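Long-range contacts in cell surface protein (Faecalibacterium prausnitzii A2-165, PDB 4GT6), which is of unknown function but, as an extracellular leucine-rich repeat protein of the BspA type, probably binds other proteins at the cell surface: residues P50-N61 against T74-N85; V65-D73 against S88-P99. All blocks are in the same frame, centred on the assembly; numbering follows the deposited sequence. Where two conformers were deposited one is given.

Contact 1 of 2, residues P50-N61 against T74-N85; sequences PVSKIGDRVFCN and TVTEIGSNAFYN. With EDO (1,2-ethanediol), chain N.
K53 and I54 pair in parallel with E77 and I78, and the ladder of backbone bonds runs on past the strands through matching turns, with F59 N to A82 O (2.8 Å) on the way and N61 N to Y84 O (2.8 Å) at its end. S52 O takes both T76 N and E77 N. K53 and E77 extend side by side from the same face; their salt bridge is long, NZ to OE2 at 3.5 Å, and a water joins NZ to E77 OE1. On the opposite face, which I54 shares with I78, I54 rests CG2 on A82 CB and brings CD1 to the edge of the F83 ring, 4.2 Å from CZ. The F59 and F83 rings are nearly parallel (5°) but slid apart, with F59 CD2 3.4 Å from F83 CE1. D56 reaches over with OD1 to receive S80 N (2.9 Å) from above its carboxylate plane. The R57 guanidinium stacks on the N81 amide, planes 27° apart, while N81 ND2 bonds onward to Q108. Beyond them C60 SG, anti to its own N (chi1 -178°), meets Y84 CD2 obliquely at 3.6 Å. F110 continues the row of phenylalanines, a ladder of equivalent residues characteristic of stacked coils in a leucine-rich repeat solenoid.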
loop_
_atom_site.group_PDB
_atom_site.type_symbol
_atom_site.label_atom_id
_atom_site.label_comp_id
_atom_site.label_asym_id
_atom_site.label_seq_id
_atom_site.Cartn_x
_atom_site.Cartn_y
_atom_site.Cartn_z
ATOM N N PRO A 50 -25.198 25.898 -11.435
ATOM C CA PRO A 50 -23.763 25.755 -11.091
ATOM C C PRO A 50 -23.358 24.283 -11.173
ATOM O O PRO A 50 -24.166 23.402 -10.853
ATOM C CB PRO A 50 -23.696 26.241 -9.623
ATOM C CG PRO A 50 -24.991 26.950 -9.389
ATOM C CD PRO A 50 -25.996 26.239 -10.244
ATOM N N VAL A 51 -22.118 23.996 -11.603
ATOM C CA VAL A 51 -21.624 22.613 -11.684
ATOM C C VAL A 51 -21.013 22.223 -10.328
ATOM O O VAL A 51 -19.950 22.726 -9.960
ATOM C CB VAL A 51 -20.628 22.468 -12.859
ATOM C CG1 VAL A 51 -19.940 21.103 -12.848
ATOM C CG2 VAL A 51 -21.341 22.711 -14.195
ATOM N N SER A 52 -21.674 21.314 -9.601
ATOM C CA SER A 52 -21.230 20.899 -8.257
ATOM C C SER A 52 -20.435 19.599 -8.276
ATOM O O SER A 52 -19.786 19.264 -7.275
ATOM C CB SER A 52 -22.435 20.731 -7.324
ATOM O OG SER A 52 -23.264 19.694 -7.825
ATOM N N LYS A 53 -20.472 18.859 -9.400
ATOM C CA LYS A 53 -19.796 17.569 -9.422
ATOM C C LYS A 53 -19.283 17.190 -10.790
ATOM O O LYS A 53 -19.939 17.442 -11.808
ATOM C CB LYS A 53 -20.779 16.466 -8.913
ATOM C CG LYS A 53 -20.225 15.029 -8.990
ATOM C CD LYS A 53 -21.198 14.009 -8.380
ATOM C CE LYS A 53 -20.660 12.583 -8.457
ATOM N NZ LYS A 53 -21.723 11.639 -7.978
ATOM N N ILE A 54 -18.089 16.577 -10.802
ATOM C CA ILE A 54 -17.541 15.926 -12.004
ATOM C C ILE A 54 -17.986 14.487 -11.871
ATOM O O ILE A 54 -17.564 13.802 -10.939
ATOM C CB ILE A 54 -16.015 16.078 -12.103
ATOM C CG1 ILE A 54 -15.633 17.586 -12.222
ATOM C CG2 ILE A 54 -15.495 15.247 -13.323
ATOM C CD1 ILE A 54 -14.167 17.848 -11.921
ATOM N N GLY A 55 -18.865 14.047 -12.759
ATOM C CA GLY A 55 -19.438 12.711 -12.657
ATOM C C GLY A 55 -18.432 11.585 -12.768
ATOM O O GLY A 55 -17.296 11.777 -13.226
ATOM N N ASP A 56 -18.862 10.388 -12.357
ATOM C CA ASP A 56 -18.020 9.195 -12.488
ATOM C C ASP A 56 -17.534 9.031 -13.934
ATOM O O ASP A 56 -18.308 9.162 -14.892
ATOM C CB ASP A 56 -18.822 7.924 -12.073
ATOM C CG ASP A 56 -19.211 7.833 -10.589
ATOM O OD1 ASP A 56 -18.862 8.758 -9.813
ATOM O OD2 ASP A 56 -19.780 6.792 -10.187
ATOM N N ARG A 57 -16.236 8.747 -14.087
ATOM C CA ARG A 57 -15.581 8.330 -15.316
ATOM C C ARG A 57 -15.585 9.344 -16.462
ATOM O O ARG A 57 -15.308 8.940 -17.597
ATOM C CB ARG A 57 -16.237 6.999 -15.822
ATOM C CG ARG A 57 -16.430 5.955 -14.695
ATOM C CD ARG A 57 -16.751 4.570 -15.241
ATOM N NE ARG A 57 -15.547 3.812 -15.611
ATOM C CZ ARG A 57 -14.824 3.056 -14.782
ATOM N NH1 ARG A 57 -15.183 2.917 -13.511
ATOM N NH2 ARG A 57 -13.747 2.425 -15.221
ATOM N N VAL A 58 -15.833 10.636 -16.208
ATOM C CA VAL A 58 -15.894 11.615 -17.338
ATOM C C VAL A 58 -14.614 11.589 -18.191
ATOM O O VAL A 58 -14.698 11.579 -19.428
ATOM C CB VAL A 58 -16.246 13.066 -16.866
ATOM C CG1 VAL A 58 -16.226 14.044 -18.053
ATOM C CG2 VAL A 58 -17.638 13.092 -16.218
ATOM N N PHE A 59 -13.428 11.542 -17.550
ATOM C CA PHE A 59 -12.161 11.487 -18.315
ATOM C C PHE A 59 -11.441 10.145 -18.123
ATOM O O PHE A 59 -10.223 10.040 -18.343
ATOM C CB PHE A 59 -11.238 12.647 -17.914
ATOM C CG PHE A 59 -11.863 13.968 -18.260
ATOM C CD1 PHE A 59 -11.704 14.518 -19.528
ATOM C CD2 PHE A 59 -12.600 14.672 -17.318
ATOM C CE1 PHE A 59 -12.315 15.733 -19.855
ATOM C CE2 PHE A 59 -13.204 15.891 -17.653
ATOM C CZ PHE A 59 -13.069 16.394 -18.922
ATOM N N CYS A 60 -12.202 9.112 -17.760
ATOM C CA CYS A 60 -11.673 7.767 -17.561
ATOM C C CYS A 60 -11.123 7.227 -18.888
ATOM O O CYS A 60 -11.847 7.218 -19.896
ATOM C CB CYS A 60 -12.752 6.846 -17.005
ATOM S SG CYS A 60 -12.169 5.161 -16.682
ATOM N N ASN A 61 -9.833 6.832 -18.910
ATOM C CA ASN A 61 -9.185 6.325 -20.134
ATOM C C ASN A 61 -9.293 7.338 -21.296
ATOM O O ASN A 61 -9.418 6.933 -22.445
ATOM C CB ASN A 61 -9.774 4.965 -20.566
ATOM C CG ASN A 61 -9.439 3.860 -19.616
ATOM O OD1 ASN A 61 -8.283 3.704 -19.226
ATOM N ND2 ASN A 61 -10.454 3.102 -19.174
ATOM N N THR A 74 -17.112 25.876 -7.735
ATOM C CA THR A 74 -18.487 25.371 -7.545
ATOM C C THR A 74 -18.448 23.827 -7.291
ATOM O O THR A 74 -19.371 23.271 -6.716
ATOM C CB THR A 74 -19.349 25.690 -8.787
ATOM O OG1 THR A 74 -18.733 25.105 -9.954
ATOM C CG2 THR A 74 -19.581 27.202 -8.982
ATOM N N VAL A 75 -17.375 23.145 -7.731
ATOM C CA VAL A 75 -17.281 21.682 -7.634
ATOM C C VAL A 75 -16.995 21.244 -6.193
ATOM O O VAL A 75 -15.941 21.575 -5.624
ATOM C CB VAL A 75 -16.236 21.108 -8.642
ATOM C CG1 VAL A 75 -15.984 19.618 -8.382
ATOM C CG2 VAL A 75 -16.722 21.310 -10.090
ATOM N N THR A 76 -17.897 20.419 -5.644
ATOM C CA THR A 76 -17.719 19.906 -4.279
ATOM C C THR A 76 -17.420 18.391 -4.295
ATOM O O THR A 76 -17.124 17.811 -3.252
ATOM C CB THR A 76 -18.971 20.214 -3.427
ATOM O OG1 THR A 76 -20.093 19.511 -3.979
ATOM C CG2 THR A 76 -19.260 21.728 -3.323
ATOM N N GLU A 77 -17.559 17.749 -5.462
ATOM C CA GLU A 77 -17.348 16.306 -5.559
ATOM C C GLU A 77 -16.707 15.926 -6.871
ATOM O O GLU A 77 -17.114 16.418 -7.922
ATOM C CB GLU A 77 -18.696 15.555 -5.433
ATOM C CG GLU A 77 -18.539 14.043 -5.397
ATOM C CD GLU A 77 -19.759 13.230 -5.000
ATOM O OE1 GLU A 77 -20.766 13.808 -4.528
ATOM O OE2 GLU A 77 -19.692 11.992 -5.156
ATOM N N ILE A 78 -15.754 14.994 -6.803
ATOM C CA ILE A 78 -15.094 14.403 -7.963
ATOM C C ILE A 78 -15.516 12.936 -7.931
ATOM O O ILE A 78 -15.279 12.236 -6.932
ATOM C CB ILE A 78 -13.558 14.612 -8.004
ATOM C CG1 ILE A 78 -13.230 16.118 -8.134
ATOM C CG2 ILE A 78 -12.967 13.837 -9.233
ATOM C CD1 ILE A 78 -11.779 16.467 -7.878
ATOM N N GLY A 79 -16.166 12.502 -8.998
ATOM C CA GLY A 79 -16.682 11.141 -9.098
ATOM C C GLY A 79 -15.621 10.066 -9.183
ATOM O O GLY A 79 -14.433 10.356 -9.386
ATOM N N SER A 80 -16.057 8.804 -9.037
ATOM C CA SER A 80 -15.127 7.685 -9.119
ATOM C C SER A 80 -14.532 7.589 -10.523
ATOM O O SER A 80 -15.219 7.882 -11.523
ATOM C CB SER A 80 -15.816 6.378 -8.738
ATOM O OG SER A 80 -16.865 6.067 -9.638
ATOM N N ASN A 81 -13.238 7.221 -10.598
ATOM C CA ASN A 81 -12.506 7.040 -11.861
ATOM C C ASN A 81 -12.627 8.260 -12.791
ATOM O O ASN A 81 -12.473 8.099 -14.004
ATOM C CB ASN A 81 -13.046 5.764 -12.588
ATOM C CG ASN A 81 -12.795 4.483 -11.806
ATOM O OD1 ASN A 81 -13.472 4.188 -10.817
ATOM N ND2 ASN A 81 -11.759 3.742 -12.192
ATOM N N ALA A 82 -12.861 9.472 -12.229
ATOM C CA ALA A 82 -13.074 10.676 -13.079
ATOM C C ALA A 82 -11.877 10.975 -13.986
ATOM O O ALA A 82 -12.080 11.462 -15.092
ATOM C CB ALA A 82 -13.369 11.894 -12.215
ATOM N N PHE A 83 -10.644 10.715 -13.525
ATOM C CA PHE A 83 -9.443 10.998 -14.328
ATOM C C PHE A 83 -8.573 9.747 -14.372
ATOM O O PHE A 83 -7.356 9.825 -14.503
ATOM C CB PHE A 83 -8.666 12.216 -13.742
ATOM C CG PHE A 83 -9.487 13.480 -13.774
ATOM C CD1 PHE A 83 -9.522 14.279 -14.919
ATOM C CD2 PHE A 83 -10.256 13.860 -12.669
ATOM C CE1 PHE A 83 -10.325 15.422 -14.962
ATOM C CE2 PHE A 83 -11.049 15.014 -12.713
ATOM C CZ PHE A 83 -11.093 15.773 -13.861
ATOM N N TYR A 84 -9.207 8.587 -14.287
ATOM C CA TYR A 84 -8.509 7.313 -14.319
ATOM C C TYR A 84 -7.685 7.182 -15.608
ATOM O O TYR A 84 -8.197 7.423 -16.716
ATOM C CB TYR A 84 -9.555 6.190 -14.250
ATOM C CG TYR A 84 -8.996 4.782 -14.297
ATOM C CD1 TYR A 84 -8.642 4.118 -13.128
ATOM C CD2 TYR A 84 -8.901 4.086 -15.506
ATOM C CE1 TYR A 84 -8.203 2.794 -13.151
ATOM C CE2 TYR A 84 -8.444 2.771 -15.544
ATOM C CZ TYR A 84 -8.121 2.122 -14.361
ATOM O OH TYR A 84 -7.720 0.816 -14.372
ATOM N N ASN A 85 -6.409 6.824 -15.454
ATOM C CA ASN A 85 -5.487 6.567 -16.561
ATOM C C ASN A 85 -5.246 7.792 -17.467
ATOM O O ASN A 85 -5.116 7.635 -18.689
ATOM C CB ASN A 85 -5.982 5.375 -17.400
ATOM C CG ASN A 85 -4.872 4.571 -17.995
ATOM O OD1 ASN A 85 -3.860 4.299 -17.330
ATOM N ND2 ASN A 85 -5.045 4.171 -19.259
HETATM C C1 EDO N . -13.806 10.995 -22.685
HETATM O O1 EDO N . -13.805 12.235 -21.994
HETATM C C2 EDO N . -12.958 9.955 -21.912
HETATM O O2 EDO N . -13.676 9.411 -20.831
HETATM O O HOH W 1 -23.059 12.826 -5.566
HETATM O O HOH W 2 -17.105 4.207 -11.812
HETATM O O HOH W 3 -6.590 4.329 -21.476
#

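Contact 2 of 2, residues V65-D73 against S88-P99. With EDO (1,2-ethanediol), chain M.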
loop_
_atom_site.group_PDB
_atom_site.type_symbol
_atom_site.label_atom_id
_atom_site.label_comp_id
_atom_site.label_asym_id
_atom_site.label_seq_id
_atom_site.Cartn_x
_atom_site.Cartn_y
_atom_site.Cartn_z
ATOM N N VAL A 65 -4.505 13.535 -25.891
ATOM C CA VAL A 65 -3.460 14.091 -25.031
ATOM C C VAL A 65 -4.130 14.960 -23.966
ATOM O O VAL A 65 -5.045 15.718 -24.291
ATOM C CB VAL A 65 -2.401 14.894 -25.839
ATOM C CG1 VAL A 65 -1.398 15.578 -24.894
ATOM C CG2 VAL A 65 -1.673 13.986 -26.840
ATOM N N LEU A 66 -3.680 14.850 -22.706
ATOM C CA LEU A 66 -4.253 15.657 -21.617
ATOM C C LEU A 66 -3.156 16.043 -20.658
ATOM O O LEU A 66 -2.528 15.156 -20.065
ATOM C CB LEU A 66 -5.378 14.918 -20.877
ATOM C CG LEU A 66 -6.007 15.697 -19.707
ATOM C CD1 LEU A 66 -6.720 16.979 -20.185
ATOM C CD2 LEU A 66 -6.980 14.803 -18.901
ATOM N N THR A 67 -2.918 17.358 -20.517
ATOM C CA THR A 67 -1.817 17.847 -19.678
ATOM C C THR A 67 -2.309 18.569 -18.411
ATOM O O THR A 67 -1.598 18.575 -17.403
ATOM C CB THR A 67 -0.859 18.743 -20.539
ATOM O OG1 THR A 67 0.412 18.813 -19.909
ATOM C CG2 THR A 67 -1.404 20.147 -20.823
ATOM N N SER A 68 -3.472 19.216 -18.473
ATOM C CA SER A 68 -3.948 19.979 -17.321
ATOM C C SER A 68 -5.456 20.052 -17.275
ATOM O O SER A 68 -6.127 19.951 -18.301
ATOM C CB SER A 68 -3.378 21.403 -17.362
ATOM O OG SER A 68 -3.930 22.137 -18.442
ATOM N N VAL A 69 -5.977 20.185 -16.050
ATOM C CA VAL A 69 -7.402 20.303 -15.783
ATOM C C VAL A 69 -7.612 21.440 -14.791
ATOM O O VAL A 69 -6.944 21.509 -13.759
ATOM C CB VAL A 69 -7.969 18.957 -15.231
ATOM C CG1 VAL A 69 -9.400 19.133 -14.710
ATOM C CG2 VAL A 69 -7.904 17.847 -16.277
ATOM N N GLN A 70 -8.539 22.324 -15.106
ATOM C CA GLN A 70 -8.928 23.394 -14.222
ATOM C C GLN A 70 -10.355 23.123 -13.810
ATOM O O GLN A 70 -11.208 22.851 -14.672
ATOM C CB GLN A 70 -8.790 24.742 -14.931
ATOM C CG GLN A 70 -9.251 25.882 -14.080
ATOM C CD GLN A 70 -9.237 27.135 -14.891
ATOM O OE1 GLN A 70 -10.258 27.571 -15.438
ATOM N NE2 GLN A 70 -8.078 27.732 -14.970
ATOM N N ILE A 71 -10.608 23.189 -12.488
ATOM C CA ILE A 71 -11.908 22.933 -11.867
ATOM C C ILE A 71 -12.450 24.233 -11.252
ATOM O O ILE A 71 -11.687 24.900 -10.550
ATOM C CB ILE A 71 -11.720 21.824 -10.783
ATOM C CG1 ILE A 71 -11.095 20.525 -11.371
ATOM C CG2 ILE A 71 -13.013 21.538 -10.004
ATOM C CD1 ILE A 71 -11.013 19.287 -10.371
ATOM N N PRO A 72 -13.735 24.590 -11.421
ATOM C CA PRO A 72 -14.237 25.784 -10.739
ATOM C C PRO A 72 -14.481 25.526 -9.244
ATOM O O PRO A 72 -14.634 24.365 -8.820
ATOM C CB PRO A 72 -15.532 26.076 -11.483
ATOM C CG PRO A 72 -16.021 24.739 -11.928
ATOM C CD PRO A 72 -14.801 23.934 -12.221
ATOM N N ASP A 73 -14.560 26.601 -8.446
ATOM C CA ASP A 73 -14.788 26.428 -6.998
ATOM C C ASP A 73 -16.266 26.036 -6.692
ATOM O O ASP A 73 -16.606 25.811 -5.531
ATOM C CB ASP A 73 -14.340 27.654 -6.193
ATOM C CG ASP A 73 -15.211 28.883 -6.274
ATOM O OD1 ASP A 73 -16.017 28.988 -7.229
ATOM O OD2 ASP A 73 -15.083 29.751 -5.384
ATOM N N SER A 88 -0.587 11.586 -18.596
ATOM C CA SER A 88 0.300 12.735 -18.809
ATOM C C SER A 88 -0.249 13.977 -18.090
ATOM O O SER A 88 0.305 15.075 -18.224
ATOM C CB SER A 88 0.483 12.996 -20.311
ATOM O OG SER A 88 1.357 12.016 -20.868
ATOM N N LEU A 89 -1.350 13.803 -17.340
ATOM C CA LEU A 89 -1.970 14.903 -16.602
ATOM C C LEU A 89 -0.976 15.401 -15.524
ATOM O O LEU A 89 -0.575 14.621 -14.651
ATOM C CB LEU A 89 -3.303 14.455 -15.990
ATOM C CG LEU A 89 -4.035 15.460 -15.072
ATOM C CD1 LEU A 89 -4.468 16.721 -15.850
ATOM C CD2 LEU A 89 -5.308 14.794 -14.451
ATOM N N LYS A 90 -0.549 16.668 -15.639
ATOM C CA LYS A 90 0.456 17.252 -14.725
ATOM C C LYS A 90 -0.142 17.953 -13.530
ATOM O O LYS A 90 0.461 17.955 -12.451
ATOM C CB LYS A 90 1.308 18.323 -15.456
ATOM C CG LYS A 90 2.069 17.881 -16.710
ATOM C CD LYS A 90 3.088 16.813 -16.398
ATOM C CE LYS A 90 4.116 16.612 -17.499
ATOM N NZ LYS A 90 5.090 15.532 -17.111
ATOM N N ARG A 91 -1.289 18.616 -13.732
ATOM C CA ARG A 91 -1.871 19.451 -12.687
ATOM C C ARG A 91 -3.380 19.501 -12.745
ATOM O O ARG A 91 -3.974 19.468 -13.832
ATOM C CB ARG A 91 -1.302 20.894 -12.790
ATOM C CG ARG A 91 -1.714 21.694 -14.052
ATOM C CD ARG A 91 -0.849 22.927 -14.335
ATOM N NE ARG A 91 0.551 22.549 -14.534
ATOM C CZ ARG A 91 1.076 22.131 -15.686
ATOM N NH1 ARG A 91 0.336 22.093 -16.789
ATOM N NH2 ARG A 91 2.343 21.752 -15.743
ATOM N N VAL A 92 -3.986 19.624 -11.579
ATOM C CA VAL A 92 -5.421 19.773 -11.408
ATOM C C VAL A 92 -5.538 21.016 -10.557
ATOM O O VAL A 92 -5.170 20.951 -9.385
ATOM C CB VAL A 92 -6.079 18.512 -10.786
ATOM C CG1 VAL A 92 -7.557 18.759 -10.563
ATOM C CG2 VAL A 92 -5.887 17.301 -11.695
ATOM N N THR A 93 -5.956 22.161 -11.138
ATOM C CA THR A 93 -6.005 23.412 -10.379
ATOM C C THR A 93 -7.420 23.980 -10.237
ATOM O O THR A 93 -8.347 23.507 -10.871
ATOM C CB THR A 93 -5.125 24.462 -11.063
ATOM O OG1 THR A 93 -5.612 24.702 -12.389
ATOM C CG2 THR A 93 -3.638 24.083 -11.059
ATOM N N ILE A 94 -7.565 25.022 -9.409
ATOM C CA ILE A 94 -8.859 25.674 -9.230
ATOM C C ILE A 94 -8.875 26.914 -10.081
ATOM O O ILE A 94 -7.927 27.698 -10.045
ATOM C CB ILE A 94 -9.187 25.985 -7.732
ATOM C CG1 ILE A 94 -8.987 24.735 -6.812
ATOM C CG2 ILE A 94 -10.614 26.567 -7.592
ATOM C CD1 ILE A 94 -9.927 23.525 -7.117
ATOM N N GLN A 95 -9.968 27.122 -10.806
ATOM C CA GLN A 95 -10.156 28.300 -11.642
ATOM C C GLN A 95 -9.927 29.568 -10.837
ATOM O O GLN A 95 -10.389 29.669 -9.698
ATOM C CB GLN A 95 -11.566 28.297 -12.259
ATOM C CG GLN A 95 -11.803 29.427 -13.281
ATOM C CD GLN A 95 -13.175 29.391 -13.921
ATOM O OE1 GLN A 95 -13.857 28.361 -13.961
ATOM N NE2 GLN A 95 -13.606 30.525 -14.459
ATOM N N ASP A 96 -9.150 30.512 -11.419
ATOM C CA ASP A 96 -8.826 31.825 -10.845
ATOM C C ASP A 96 -8.036 31.715 -9.532
ATOM O O ASP A 96 -7.994 32.682 -8.759
ATOM C CB ASP A 96 -10.106 32.666 -10.651
ATOM C CG ASP A 96 -10.831 32.950 -11.947
ATOM O OD1 ASP A 96 -10.153 33.273 -12.948
ATOM O OD2 ASP A 96 -12.074 32.850 -11.962
ATOM N N ASN A 97 -7.402 30.540 -9.287
ATOM C CA ASN A 97 -6.583 30.240 -8.106
ATOM C C ASN A 97 -7.390 30.478 -6.797
ATOM O O ASN A 97 -6.828 30.829 -5.760
ATOM C CB ASN A 97 -5.263 31.082 -8.132
ATOM C CG ASN A 97 -4.159 30.604 -7.219
ATOM O OD1 ASN A 97 -3.842 29.410 -7.139
ATOM N ND2 ASN A 97 -3.521 31.543 -6.527
ATOM N N LYS A 98 -8.717 30.268 -6.854
ATOM C CA LYS A 98 -9.570 30.383 -5.670
ATOM C C LYS A 98 -9.381 29.146 -4.777
ATOM O O LYS A 98 -8.934 28.116 -5.279
ATOM C CB LYS A 98 -11.043 30.515 -6.096
ATOM C CG LYS A 98 -11.402 31.908 -6.590
ATOM C CD LYS A 98 -12.758 31.913 -7.250
ATOM C CE LYS A 98 -13.158 33.307 -7.669
ATOM N NZ LYS A 98 -14.396 33.298 -8.489
ATOM N N PRO A 99 -9.707 29.200 -3.462
ATOM C CA PRO A 99 -9.616 27.975 -2.638
ATOM C C PRO A 99 -10.506 26.839 -3.181
ATOM O O PRO A 99 -11.622 27.082 -3.637
ATOM C CB PRO A 99 -10.120 28.434 -1.256
ATOM C CG PRO A 99 -9.911 29.931 -1.249
ATOM C CD PRO A 99 -10.206 30.348 -2.668
HETATM C C1 EDO M . -6.452 26.129 -4.930
HETATM O O1 EDO M . -6.126 27.364 -5.553
HETATM C C2 EDO M . -6.377 26.192 -3.385
HETATM O O2 EDO M . -7.061 25.082 -2.785
HETATM O O HOH W 4 -3.105 12.478 -19.519
HETATM O O HOH W 5 1.729 16.529 -20.175
HETATM O O HOH W 6 1.685 20.978 -19.097
HETATM O O HOH W 7 -6.076 27.315 -13.430
HETATM O O HOH W 8 -13.083 28.930 -9.243
HETATM O O HOH W 9 -13.316 29.201 -3.331
#
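V69 and I71 stand against L89, V92 and I94 on the buried side of two parallel strands, 68-71 and 91-94, whose axes come within 4.6 Å at 22°. L89 CD1 turns in across V69 at about a right angle, touching V69 CG2 at 3.6 Å. With V92 CG1 anti to the backbone N (chi1 177°), that methyl meets I71 CD1 at 3.5 Å in the I71 conformer given. Behind these side chains the backbones form a regular parallel ladder: V69 N to R91 O, T93 N to V69 O and I71 N to T93 O. Q95 N extends it to I71 O (2.8 Å), approaching from above the carbonyl plane, as K90 N does at T67 O.

On the other face Q70 lies across Q95, their amide planes 20° apart. Q70 OE1 comes to 3.2 Å from Q95 CG, so this is contact with the aliphatic stem; Q70 NE2 donates a hydrogen bond to a water shared with T93 OG1. R91 packs CG against S68 CB (3.7 Å), and in the conformers given for R91 and T67 its bent chain returns NH1 to a water that also binds T67 OG1. A second water ties that hydroxyl to S88 O. At the far end D73 OD2 and P99 O are both served by one water, whereas D73 OD2 stays 4.8 Å from K98 NZ, too far for a direct ion pair.

Further out, strand 35-37 flanks 68-71 on its other edge, with I36 against L66. F83 backs V69 and F110 backs V92, while K90 NZ is held by E115. The chemistry is thus divided: aliphatic groups interlock on the buried face, main-chain bonds fix the coil spacing, and polar residues meet by van der Waals contact and through waters, without direct side-chain hydrogen bonds or salt bridges between the segments.

Overall arrangement
The centres of contacts 1 and 2 lie about 12 Å apart, and their segments alternate along the chain: 50-61, 65-73, 74-85, 88-99. Each contact therefore joins equivalent parts of successive coils. Contact 1 lies in the mixed sheet containing strands 47-54 and 77-78, contact 2 in the three-stranded parallel sheet formed by 35-37, 68-71 and 91-94. The two meet in the interior, where I71 CD1, in the conformer given, comes 3.8 Å from both I54 CD1 and I78 CD1, and F83 CE1 reaches V69 CG2. One side-chain core thus joins both sheets near the N-terminal end of the elongated BspA-type solenoid, far from the sodium site at S297 and E320; its extended form is consistent with protein binding.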